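PDB 3SGH: SusD homolog from Bacteroides thetaiotaomicron, which probably binds glycans at the outer membrane, as SusD-like lipoproteins do when they work with a TonB-dependent transporter. Local coordinates for residues A[50-54]-A[284-288]; A[247-251]-A[298-304]; A[253-258]-A[435-439]. One frame throughout, in Å; residues are numbered along the deposited sequence. Where two conformers were deposited one is given.

In the fold
From the N terminus, three short helices lead to strand 50-52, and many more helices follow before strand 249-251, which pairs antiparallel with it. Helix 253-261 follows at once. Interaction 1 closes the longest loop, bringing 284-288 back to the first strand. Interaction 2 closes the shortest, laying 298-304 against strand 249-251, and interaction 3 brings 435-439 to the start of helix 253-261. None nests within another: each pair crosses along the chain. Val285 joins all three, its N bonded to Ala251 O and its O to Ala253 N, while Arg286 reaches Pro439 O. The small sheet, the adjoining helix and three irregular segments are thereby tied together.

Interaction 1 of 3, residues A[50-54]-A[284-288]; sequences VTATA and GVRSG
Thr51 and Ser287 are the points where the two backbones come closest, with their CA atoms 5.3 Å apart. Thr51 lies in strand 50-52, one half of a two-stranded antiparallel sheet within the largely helical SusD-like fold, whereas 284-288 is irregular. No direct backbone-to-backbone bond joins the two segments; the Thr51 backbone pairs with Arg250 of the neighbouring strand. Two waters fill in further along. One accepts from Ala52 N at 3.0 Å and is hydrogen-bonded to Ser287 OG at 2.7 Å. The other accepts from Gly288 N and makes a weak bond to Ala52 O.

The side chain of Thr51 carries most of the contact and uses both branches. With chi1 at -69°, OG1 sits beside its own backbone N and CG2 beside the carbonyl carbon, which lets the hydroxyl and the methyl group meet Val285 at once. OG1 donates to Val285 O over 2.8 Å, arriving from above the carbonyl plane, 36° out of it. That oxygen also accepts from Ala253 N, so two donors grip it in a buried setting. The methyl CG2 meanwhile rests on Val285 CG1 at 3.6 Å, the two side chains crossing obliquely. Arg286 turns away from the strand, and its guanidinium bonds Pro439 O and Asn385 O. Thr51 OG1 also lies 3.7 Å from Ser287 CB, roughly at right angles to its bond to Val285 O.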
ATOM      1  N   VAL A  50      -2.745  -5.219   9.202  1.00 13.30           N
ATOM      2  CA  VAL A  50      -3.888  -6.143   9.329  1.00 13.08           C
ATOM      3  C   VAL A  50      -3.457  -7.604   9.330  1.00 12.59           C
ATOM      4  O   VAL A  50      -2.385  -7.960   8.797  1.00 13.63           O
ATOM      5  CB  VAL A  50      -4.907  -5.912   8.188  1.00 13.29           C
ATOM      6  CG1 VAL A  50      -5.135  -4.379   8.008  1.00 13.93           C
ATOM      7  CG2 VAL A  50      -4.383  -6.507   6.868  1.00 13.19           C
ATOM      8  N   THR A  51      -4.238  -8.431   9.995  1.00 13.58           N
ATOM      9  CA  THR A  51      -4.023  -9.886  10.001  1.00 13.35           C
ATOM     10  C   THR A  51      -5.307 -10.567   9.514  1.00 14.08           C
ATOM     11  O   THR A  51      -6.368 -10.277  10.005  1.00 13.10           O
ATOM     12  CB  THR A  51      -3.636 -10.393  11.393  1.00 13.34           C
ATOM     13  OG1 THR A  51      -2.330  -9.906  11.707  1.00 14.19           O
ATOM     14  CG2 THR A  51      -3.626 -11.933  11.453  1.00 13.45           C
ATOM     15  N   ALA A  52      -5.188 -11.452   8.526  1.00 14.00           N
ATOM     16  CA  ALA A  52      -6.296 -12.317   8.115  1.00 14.36           C
ATOM     17  C   ALA A  52      -6.469 -13.470   9.127  1.00 14.64           C
ATOM     18  O   ALA A  52      -5.553 -14.253   9.344  1.00 15.98           O
ATOM     19  CB  ALA A  52      -6.043 -12.844   6.688  1.00 13.68           C
ATOM     20  N   THR A  53      -7.624 -13.564   9.777  0.50 14.51           N
ATOM     21  CA  THR A  53      -7.802 -14.546  10.868  0.50 14.82           C
ATOM     22  C   THR A  53      -8.352 -15.925  10.429  0.50 15.47           C
ATOM     23  O   THR A  53      -8.637 -16.789  11.241  0.50 15.28           O
ATOM     24  CB  THR A  53      -8.676 -13.946  11.991  0.50 14.82           C
ATOM     25  OG1 THR A  53      -9.956 -13.579  11.459  0.50 14.44           O
ATOM     26  CG2 THR A  53      -7.973 -12.714  12.633  0.50 14.45           C
ATOM     27  N   ALA A  54      -8.403 -16.152   9.135  1.00 17.73           N
ATOM     28  CA  ALA A  54      -9.063 -17.303   8.535  1.00 16.69           C
ATOM     29  C   ALA A  54      -7.986 -18.223   7.983  1.00 16.69           C
ATOM     30  O   ALA A  54      -6.826 -17.800   7.805  1.00 15.35           O
ATOM     31  CB  ALA A  54      -9.958 -16.831   7.380  1.00 17.98           C
ATOM     32  N   GLY A 284      -3.035  -6.971  19.013  1.00 14.79           N
ATOM     33  CA  GLY A 284      -3.158  -7.477  17.638  1.00 15.01           C
ATOM     34  C   GLY A 284      -3.014  -8.985  17.538  1.00 15.14           C
ATOM     35  O   GLY A 284      -2.673  -9.653  18.527  1.00 15.90           O
ATOM     36  N   VAL A 285      -3.260  -9.491  16.337  1.00 13.97           N
ATOM     37  CA  VAL A 285      -3.142 -10.909  15.989  1.00 13.88           C
ATOM     38  C   VAL A 285      -1.854 -11.163  15.254  1.00 13.49           C
ATOM     39  O   VAL A 285      -1.533 -10.458  14.300  1.00 13.33           O
ATOM     40  CB  VAL A 285      -4.365 -11.389  15.147  1.00 13.94           C
ATOM     41  CG1 VAL A 285      -4.226 -12.931  14.826  1.00 14.33           C
ATOM     42  CG2 VAL A 285      -5.652 -11.055  15.867  1.00 13.14           C
ATOM     43  N   ARG A 286      -1.094 -12.184  15.680  1.00 14.06           N
ATOM     44  CA  ARG A 286       0.116 -12.546  14.971  1.00 14.58           C
ATOM     45  C   ARG A 286      -0.267 -13.162  13.607  1.00 14.73           C
ATOM     46  O   ARG A 286      -0.968 -14.181  13.556  1.00 15.36           O
ATOM     47  CB  ARG A 286       0.947 -13.519  15.804  1.00 14.85           C
ATOM     48  CG  ARG A 286       2.269 -13.922  15.166  1.00 12.97           C
ATOM     49  CD  ARG A 286       3.343 -12.797  15.271  1.00 14.98           C
ATOM     50  NE  ARG A 286       4.539 -13.218  14.557  1.00 15.05           N
ATOM     51  CZ  ARG A 286       5.475 -14.048  15.002  1.00 15.33           C
ATOM     52  NH1 ARG A 286       5.472 -14.474  16.234  1.00 16.69           N
ATOM     53  NH2 ARG A 286       6.467 -14.421  14.186  1.00 16.29           N
ATOM     54  N   SER A 287       0.247 -12.571  12.534  1.00 13.88           N
ATOM     55  CA  SER A 287       0.009 -13.054  11.182  1.00 13.92           C
ATOM     56  C   SER A 287       0.957 -14.225  11.014  1.00 15.01           C
ATOM     57  O   SER A 287       2.125 -14.139  11.431  1.00 15.52           O
ATOM     58  CB  SER A 287       0.303 -11.960  10.166  1.00 13.14           C
ATOM     59  OG  SER A 287       0.023 -12.418   8.869  1.00 14.32           O
ATOM     60  N   GLY A 288       0.465 -15.347  10.511  1.00 14.76           N
ATOM     61  CA  GLY A 288       1.312 -16.509  10.405  1.00 15.64           C
ATOM     62  C   GLY A 288       1.557 -17.119  11.801  1.00 15.62           C
ATOM     63  O   GLY A 288       2.694 -17.416  12.177  1.00 15.82           O
TER
HETATM   64  O   HOH W   1      -2.556 -12.894   8.105  1.00 17.29           O
HETATM   65  O   HOH W   2      -2.464 -15.412   9.753  1.00 18.42           O

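Interaction 2 of 3, residues A[247-251]-A[298-304]; sequences PEVRA and YANYSKL
Arg250 reaches across to Ala299 and grips its carbonyl oxygen side-on with two nitrogens. NH2 donates to Ala299 O at 2.9 Å, lying in the carbonyl plane on a lone pair. NE donates to the same oxygen at 3.1 Å but stands 56° above that plane, with a more bent N-H...O angle of 142°. The oxygen itself lies close to the guanidinium plane for both bonds. NH1 turns back to Val249 O at 2.9 Å and also bonds Ser244 O in helix 239-245, so all three guanidinium nitrogens have acceptors. A bend at chi2 (-70°) folds the arginine chain round to these oxygens.

Ala299 belongs to a type I beta turn running from Tyr298 to Tyr301, closed by Tyr301 N donating to Tyr298 O. Beyond the turn the segment follows strand 249-251, whose Arg250 backbone pairs with Thr51 in the two-stranded antiparallel sheet. Ala251 N donates to Ser302 O at 2.9 Å, while Ser302 OG bonds Thr272 O and Val283 N. A water links the next step, donating to Val249 O and accepting from Leu304 N at 3.0 Å; Val249 O therefore takes both this water and NH1. Lys303 runs alongside Arg250 in the same direction, its CG over one guanidinium face, 3.6 Å above the plane. Leu304 CD2 packs on Ala251 CA at 3.9 Å.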
ATOM      1  N   PRO A 247     -15.919 -13.101  11.170  1.00 17.23           N
ATOM      2  CA  PRO A 247     -14.776 -12.166  10.983  1.00 17.65           C
ATOM      3  C   PRO A 247     -13.639 -12.824  10.237  1.00 17.50           C
ATOM      4  O   PRO A 247     -13.432 -14.020  10.416  1.00 20.60           O
ATOM      5  CB  PRO A 247     -14.306 -11.886  12.421  1.00 17.55           C
ATOM      6  CG  PRO A 247     -14.656 -13.166  13.191  1.00 17.94           C
ATOM      7  CD  PRO A 247     -15.861 -13.790  12.472  1.00 18.30           C
ATOM      8  N   GLU A 248     -12.912 -12.081   9.408  1.00 15.65           N
ATOM      9  CA  GLU A 248     -11.720 -12.599   8.764  1.00 15.09           C
ATOM     10  C   GLU A 248     -10.545 -11.623   8.730  1.00 15.34           C
ATOM     11  O   GLU A 248      -9.529 -11.945   8.139  1.00 14.71           O
ATOM     12  CB  GLU A 248     -12.048 -13.168   7.372  1.00 15.13           C
ATOM     13  CG  GLU A 248     -12.943 -14.431   7.450  1.00 16.10           C
ATOM     14  CD  GLU A 248     -13.208 -15.113   6.123  1.00 17.29           C
ATOM     15  OE1 GLU A 248     -12.584 -14.752   5.095  1.00 16.24           O
ATOM     16  OE2 GLU A 248     -14.044 -16.047   6.147  1.00 17.77           O
ATOM     17  N   VAL A 249     -10.679 -10.459   9.384  1.00 13.73           N
ATOM     18  CA  VAL A 249      -9.577  -9.522   9.533  1.00 12.70           C
ATOM     19  C   VAL A 249      -9.599  -8.854  10.883  1.00 13.98           C
ATOM     20  O   VAL A 249     -10.661  -8.523  11.399  1.00 13.43           O
ATOM     21  CB  VAL A 249      -9.534  -8.493   8.340  1.00 11.81           C
ATOM     22  CG1 VAL A 249     -10.724  -7.496   8.447  1.00 12.09           C
ATOM     23  CG2 VAL A 249      -8.158  -7.802   8.252  1.00 12.03           C
ATOM     24  N   ARG A 250      -8.395  -8.729  11.479  1.00 14.16           N
ATOM     25  CA  ARG A 250      -8.209  -8.042  12.741  1.00 13.57           C
ATOM     26  C   ARG A 250      -6.938  -7.188  12.663  1.00 12.75           C
ATOM     27  O   ARG A 250      -6.211  -7.236  11.691  1.00 12.44           O
ATOM     28  CB  ARG A 250      -8.140  -9.037  13.912  1.00 13.41           C
ATOM     29  CG  ARG A 250      -9.459  -9.718  14.295  1.00 11.20           C
ATOM     30  CD  ARG A 250     -10.423  -8.771  14.929  1.00 13.96           C
ATOM     31  NE  ARG A 250     -11.722  -9.308  15.284  1.00 13.18           N
ATOM     32  CZ  ARG A 250     -12.830  -9.296  14.526  1.00 13.25           C
ATOM     33  NH1 ARG A 250     -12.805  -8.861  13.278  1.00 16.89           N
ATOM     34  NH2 ARG A 250     -13.964  -9.773  15.004  1.00 16.76           N
ATOM     35  N   ALA A 251      -6.676  -6.395  13.685  1.00 13.00           N
ATOM     36  CA  ALA A 251      -5.449  -5.628  13.773  1.00 14.26           C
ATOM     37  C   ALA A 251      -4.250  -6.609  13.867  1.00 13.60           C
ATOM     38  O   ALA A 251      -4.320  -7.653  14.497  1.00 14.28           O
ATOM     39  CB  ALA A 251      -5.502  -4.699  14.987  1.00 12.36           C
ATOM     40  N   TYR A 298      -9.900 -15.442  17.337  1.00 16.69           N
ATOM     41  CA  TYR A 298      -9.426 -14.077  17.307  1.00 16.24           C
ATOM     42  C   TYR A 298     -10.545 -13.036  17.257  1.00 16.38           C
ATOM     43  O   TYR A 298     -10.309 -11.838  17.101  1.00 16.62           O
ATOM     44  CB  TYR A 298      -8.431 -13.923  16.166  1.00 15.82           C
ATOM     45  CG  TYR A 298      -7.105 -14.644  16.445  1.00 14.27           C
ATOM     46  CD1 TYR A 298      -6.315 -14.292  17.562  1.00 14.11           C
ATOM     47  CD2 TYR A 298      -6.647 -15.644  15.618  1.00 16.38           C
ATOM     48  CE1 TYR A 298      -5.098 -14.948  17.821  1.00 16.49           C
ATOM     49  CE2 TYR A 298      -5.416 -16.314  15.875  1.00 14.23           C
ATOM     50  CZ  TYR A 298      -4.652 -15.937  16.982  1.00 13.76           C
ATOM     51  OH  TYR A 298      -3.412 -16.566  17.200  1.00 17.63           O
ATOM     52  N   ALA A 299     -11.779 -13.478  17.447  1.00 16.94           N
ATOM     53  CA  ALA A 299     -12.931 -12.597  17.275  1.00 16.88           C
ATOM     54  C   ALA A 299     -12.871 -11.357  18.175  1.00 15.85           C
ATOM     55  O   ALA A 299     -13.305 -10.283  17.773  1.00 16.84           O
ATOM     56  CB  ALA A 299     -14.280 -13.391  17.488  1.00 17.65           C
ATOM     57  N   ASN A 300     -12.356 -11.501  19.392  1.00 16.19           N
ATOM     58  CA  ASN A 300     -12.334 -10.410  20.366  1.00 16.32           C
ATOM     59  C   ASN A 300     -10.974  -9.725  20.587  1.00 16.20           C
ATOM     60  O   ASN A 300     -10.817  -8.967  21.544  1.00 16.61           O
ATOM     61  CB  ASN A 300     -12.905 -10.916  21.696  1.00 16.43           C
ATOM     62  CG  ASN A 300     -14.269 -11.521  21.530  1.00 20.25           C
ATOM     63  OD1 ASN A 300     -15.111 -10.954  20.852  1.00 19.86           O
ATOM     64  ND2 ASN A 300     -14.493 -12.681  22.128  1.00 24.00           N
ATOM     65  N   TYR A 301     -10.019  -9.971  19.692  1.00 15.47           N
ATOM     66  CA  TYR A 301      -8.822  -9.197  19.637  1.00 15.60           C
ATOM     67  C   TYR A 301      -9.130  -7.817  19.018  1.00 15.21           C
ATOM     68  O   TYR A 301     -10.231  -7.602  18.517  1.00 14.96           O
ATOM     69  CB  TYR A 301      -7.724  -9.949  18.853  1.00 14.42           C
ATOM     70  CG  TYR A 301      -7.058 -11.096  19.619  1.00 15.71           C
ATOM     71  CD1 TYR A 301      -7.825 -12.136  20.196  1.00 15.25           C
ATOM     72  CD2 TYR A 301      -5.642 -11.198  19.698  1.00 15.69           C
ATOM     73  CE1 TYR A 301      -7.233 -13.198  20.876  1.00 18.85           C
ATOM     74  CE2 TYR A 301      -5.055 -12.276  20.348  1.00 13.99           C
ATOM     75  CZ  TYR A 301      -5.855 -13.262  20.941  1.00 16.01           C
ATOM     76  OH  TYR A 301      -5.302 -14.317  21.591  1.00 15.38           O
ATOM     77  N   SER A 302      -8.169  -6.895  19.049  1.00 14.36           N
ATOM     78  CA  SER A 302      -8.386  -5.569  18.481  1.00 14.29           C
ATOM     79  C   SER A 302      -8.815  -5.598  17.009  1.00 14.64           C
ATOM     80  O   SER A 302      -8.178  -6.272  16.173  1.00 14.13           O
ATOM     81  CB  SER A 302      -7.154  -4.708  18.614  1.00 13.69           C
ATOM     82  OG  SER A 302      -6.942  -4.375  19.969  1.00 15.07           O
ATOM     83  N   LYS A 303      -9.863  -4.834  16.721  1.00 15.47           N
ATOM     84  CA  LYS A 303     -10.371  -4.670  15.381  1.00 15.40           C
ATOM     85  C   LYS A 303      -9.829  -3.400  14.759  1.00 16.22           C
ATOM     86  O   LYS A 303      -9.333  -2.498  15.446  1.00 16.76           O
ATOM     87  CB  LYS A 303     -11.887  -4.601  15.392  1.00 15.49           C
ATOM     88  CG  LYS A 303     -12.567  -5.806  16.036  1.00 17.23           C
ATOM     89  CD  LYS A 303     -14.090  -5.725  16.068  1.00 23.62           C
ATOM     90  CE  LYS A 303     -14.570  -4.824  17.231  1.00 29.67           C
ATOM     91  NZ  LYS A 303     -16.089  -4.674  17.419  1.00 30.34           N
ATOM     92  N   LEU A 304      -9.908  -3.335  13.432  1.00 16.03           N
ATOM     93  CA  LEU A 304      -9.618  -2.096  12.721  1.00 15.75           C
ATOM     94  C   LEU A 304     -10.783  -1.139  13.019  1.00 15.63           C
ATOM     95  O   LEU A 304     -11.967  -1.500  12.862  1.00 15.85           O
ATOM     96  CB  LEU A 304      -9.519  -2.375  11.208  1.00 16.27           C
ATOM     97  CG  LEU A 304      -8.614  -3.531  10.745  1.00 18.16           C
ATOM     98  CD1 LEU A 304      -8.704  -3.666   9.232  1.00 17.56           C
ATOM     99  CD2 LEU A 304      -7.165  -3.292  11.175  1.00 17.17           C
TER
HETATM  100  O   HOH W   3     -11.169  -5.778  12.276  1.00 12.90           O

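Interaction 3 of 3, residues A[253-258]-A[435-439]; sequences ACLVSY and PRIFP
Phe438 lays one face of its ring against Cys254 in the first turn of helix 253-261. Cys254 CA makes a CH-pi contact 3.7 Å from the centroid of the Phe438 ring, and Cys254 SG stands over the same face, 3.9 Å from that centroid and 25° off the ring normal. The sulfur lies anti to its backbone N (chi1 -178°), a rotation that carries it toward the loop, where it also accepts a long, nearly straight hydrogen bond of 3.5 Å from Phe438 N. Ser257 CB approaches Phe438 CZ at 4.1 Å. An alanine in place of Phe438 would probably leave Cys254 without its aromatic cover and open a gap beside Ser257, although the backbone bond to the sulfur could remain.

Tyr258 crosses Arg436 at about a right angle. Its OH lies 3.5 Å from Arg436 CB and shares a water with Arg436 N, while the guanidinium of Arg436 leads away to a salt bridge with Glu408. Arg436 centres an inverse gamma turn, closed by a weak bond from Ile437 N to Pro435 O. The docking of Cys254 on Phe438 is a cysteine sulfur-aromatic contact, here joining a helix start to an irregular loop of the SusD-like fold.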
ATOM      1  N   ALA A 253      -0.565  -7.800  15.071  1.00 13.38           N
ATOM      2  CA  ALA A 253       0.333  -7.740  16.203  1.00 13.35           C
ATOM      3  C   ALA A 253       1.448  -6.720  16.044  1.00 13.99           C
ATOM      4  O   ALA A 253       1.868  -6.072  17.000  1.00 14.24           O
ATOM      5  CB  ALA A 253       0.989  -9.140  16.342  1.00 12.68           C
ATOM      6  N   CYS A 254       1.972  -6.626  14.825  1.00 13.51           N
ATOM      7  CA  CYS A 254       3.138  -5.814  14.544  1.00 14.38           C
ATOM      8  C   CYS A 254       2.879  -4.290  14.704  1.00 14.88           C
ATOM      9  O   CYS A 254       3.478  -3.677  15.561  1.00 12.30           O
ATOM     10  CB  CYS A 254       3.639  -6.126  13.131  1.00 15.29           C
ATOM     11  SG  CYS A 254       5.126  -5.239  12.673  1.00 19.26           S
ATOM     12  N   LEU A 255       1.946  -3.715  13.935  1.00 14.56           N
ATOM     13  CA  LEU A 255       1.645  -2.301  14.094  1.00 14.15           C
ATOM     14  C   LEU A 255       1.174  -1.978  15.526  1.00 13.44           C
ATOM     15  O   LEU A 255       1.608  -0.976  16.111  1.00 13.87           O
ATOM     16  CB  LEU A 255       0.582  -1.841  13.098  1.00 13.79           C
ATOM     17  CG  LEU A 255       0.260  -0.343  13.134  1.00 13.02           C
ATOM     18  CD1 LEU A 255       1.498   0.503  12.823  1.00 13.12           C
ATOM     19  CD2 LEU A 255      -0.946  -0.027  12.184  1.00 14.02           C
ATOM     20  N   VAL A 256       0.310  -2.805  16.097  1.00 12.44           N
ATOM     21  CA  VAL A 256      -0.223  -2.546  17.449  1.00 13.36           C
ATOM     22  C   VAL A 256       0.928  -2.524  18.469  1.00 13.77           C
ATOM     23  O   VAL A 256       1.003  -1.661  19.334  1.00 14.06           O
ATOM     24  CB  VAL A 256      -1.311  -3.585  17.865  1.00 13.79           C
ATOM     25  CG1 VAL A 256      -1.762  -3.338  19.302  1.00 15.62           C
ATOM     26  CG2 VAL A 256      -2.523  -3.532  16.850  1.00 13.62           C
ATOM     27  N   SER A 257       1.835  -3.495  18.388  1.00 13.29           N
ATOM     28  CA  SER A 257       3.013  -3.545  19.289  1.00 14.35           C
ATOM     29  C   SER A 257       3.963  -2.351  19.137  1.00 14.28           C
ATOM     30  O   SER A 257       4.473  -1.795  20.140  1.00 13.55           O
ATOM     31  CB  SER A 257       3.797  -4.852  19.073  1.00 14.79           C
ATOM     32  OG  SER A 257       2.997  -5.932  19.508  1.00 17.81           O
ATOM     33  N   TYR A 258       4.232  -1.919  17.914  1.00 14.17           N
ATOM     34  CA  TYR A 258       5.035  -0.710  17.771  1.00 13.96           C
ATOM     35  C   TYR A 258       4.339   0.469  18.494  1.00 14.49           C
ATOM     36  O   TYR A 258       4.947   1.216  19.272  1.00 15.37           O
ATOM     37  CB  TYR A 258       5.204  -0.327  16.314  1.00 13.89           C
ATOM     38  CG  TYR A 258       6.428  -0.917  15.574  1.00 12.84           C
ATOM     39  CD1 TYR A 258       6.469  -2.223  15.130  1.00 13.06           C
ATOM     40  CD2 TYR A 258       7.513  -0.104  15.305  1.00 16.27           C
ATOM     41  CE1 TYR A 258       7.580  -2.703  14.400  1.00 15.70           C
ATOM     42  CE2 TYR A 258       8.582  -0.562  14.596  1.00 16.82           C
ATOM     43  CZ  TYR A 258       8.624  -1.858  14.162  1.00 16.30           C
ATOM     44  OH  TYR A 258       9.701  -2.258  13.412  1.00 19.68           O
ATOM     45  N   PRO A 435       9.799  -0.564   7.463  1.00 15.56           N
ATOM     46  CA  PRO A 435       9.770  -0.958   8.860  1.00 15.61           C
ATOM     47  C   PRO A 435      10.028  -2.472   9.039  1.00 15.18           C
ATOM     48  O   PRO A 435       9.868  -3.251   8.089  1.00 16.20           O
ATOM     49  CB  PRO A 435       8.337  -0.612   9.254  1.00 15.49           C
ATOM     50  CG  PRO A 435       7.556  -0.910   8.012  1.00 16.32           C
ATOM     51  CD  PRO A 435       8.444  -0.329   6.942  1.00 15.35           C
ATOM     52  N   ARG A 436      10.462  -2.866  10.232  1.00 16.02           N
ATOM     53  CA  ARG A 436      10.786  -4.253  10.520  1.00 16.79           C
ATOM     54  C   ARG A 436       9.528  -5.065  10.833  1.00 17.67           C
ATOM     55  O   ARG A 436       9.220  -5.403  11.984  1.00 19.02           O
ATOM     56  CB  ARG A 436      11.805  -4.358  11.636  1.00 17.46           C
ATOM     57  CG  ARG A 436      13.030  -3.461  11.452  1.00 19.34           C
ATOM     58  CD  ARG A 436      14.019  -3.720  12.537  1.00 20.31           C
ATOM     59  NE  ARG A 436      15.062  -2.686  12.585  1.00 20.78           N
ATOM     60  CZ  ARG A 436      16.376  -2.906  12.497  1.00 22.96           C
ATOM     61  NH1 ARG A 436      16.861  -4.129  12.337  1.00 22.30           N
ATOM     62  NH2 ARG A 436      17.215  -1.888  12.576  1.00 23.14           N
ATOM     63  N   ILE A 437       8.829  -5.412   9.759  1.00 17.28           N
ATOM     64  CA  ILE A 437       7.546  -6.128   9.827  0.50 16.96           C
ATOM     65  C   ILE A 437       7.733  -7.533  10.375  1.00 17.05           C
ATOM     66  O   ILE A 437       8.638  -8.284   9.937  1.00 17.12           O
ATOM     67  CB  ILE A 437       6.889  -6.234   8.428  0.50 17.13           C
ATOM     68  CG1 ILE A 437       6.628  -4.848   7.849  0.50 16.56           C
ATOM     69  CG2 ILE A 437       5.614  -7.040   8.488  0.50 16.08           C
ATOM     70  CD1 ILE A 437       5.912  -3.917   8.855  0.50 18.41           C
ATOM     71  N   PHE A 438       6.914  -7.895  11.347  1.00 17.14           N
ATOM     72  CA  PHE A 438       7.000  -9.228  11.929  1.00 16.88           C
ATOM     73  C   PHE A 438       6.721 -10.315  10.879  1.00 16.95           C
ATOM     74  O   PHE A 438       5.642 -10.334  10.279  1.00 16.52           O
ATOM     75  CB  PHE A 438       5.972  -9.415  13.030  1.00 17.20           C
ATOM     76  CG  PHE A 438       6.110  -8.513  14.227  1.00 17.12           C
ATOM     77  CD1 PHE A 438       7.134  -7.602  14.379  1.00 19.31           C
ATOM     78  CD2 PHE A 438       5.210  -8.687  15.284  1.00 17.36           C
ATOM     79  CE1 PHE A 438       7.191  -6.798  15.544  1.00 16.71           C
ATOM     80  CE2 PHE A 438       5.276  -7.937  16.415  1.00 18.93           C
ATOM     81  CZ  PHE A 438       6.257  -7.001  16.569  1.00 18.71           C
ATOM     82  N   PRO A 439       7.656 -11.257  10.714  1.00 17.18           N
ATOM     83  CA  PRO A 439       7.421 -12.356   9.756  1.00 17.33           C
ATOM     84  C   PRO A 439       6.490 -13.391  10.361  1.00 17.08           C
ATOM     85  O   PRO A 439       6.200 -13.344  11.558  1.00 16.28           O
ATOM     86  CB  PRO A 439       8.801 -12.970   9.606  1.00 18.70           C
ATOM     87  CG  PRO A 439       9.418 -12.794  10.964  1.00 20.32           C
ATOM     88  CD  PRO A 439       8.959 -11.400  11.397  1.00 18.55           C
TER
HETATM   89  O   HOH W   4      11.171  -0.200  11.916  1.00 15.44           O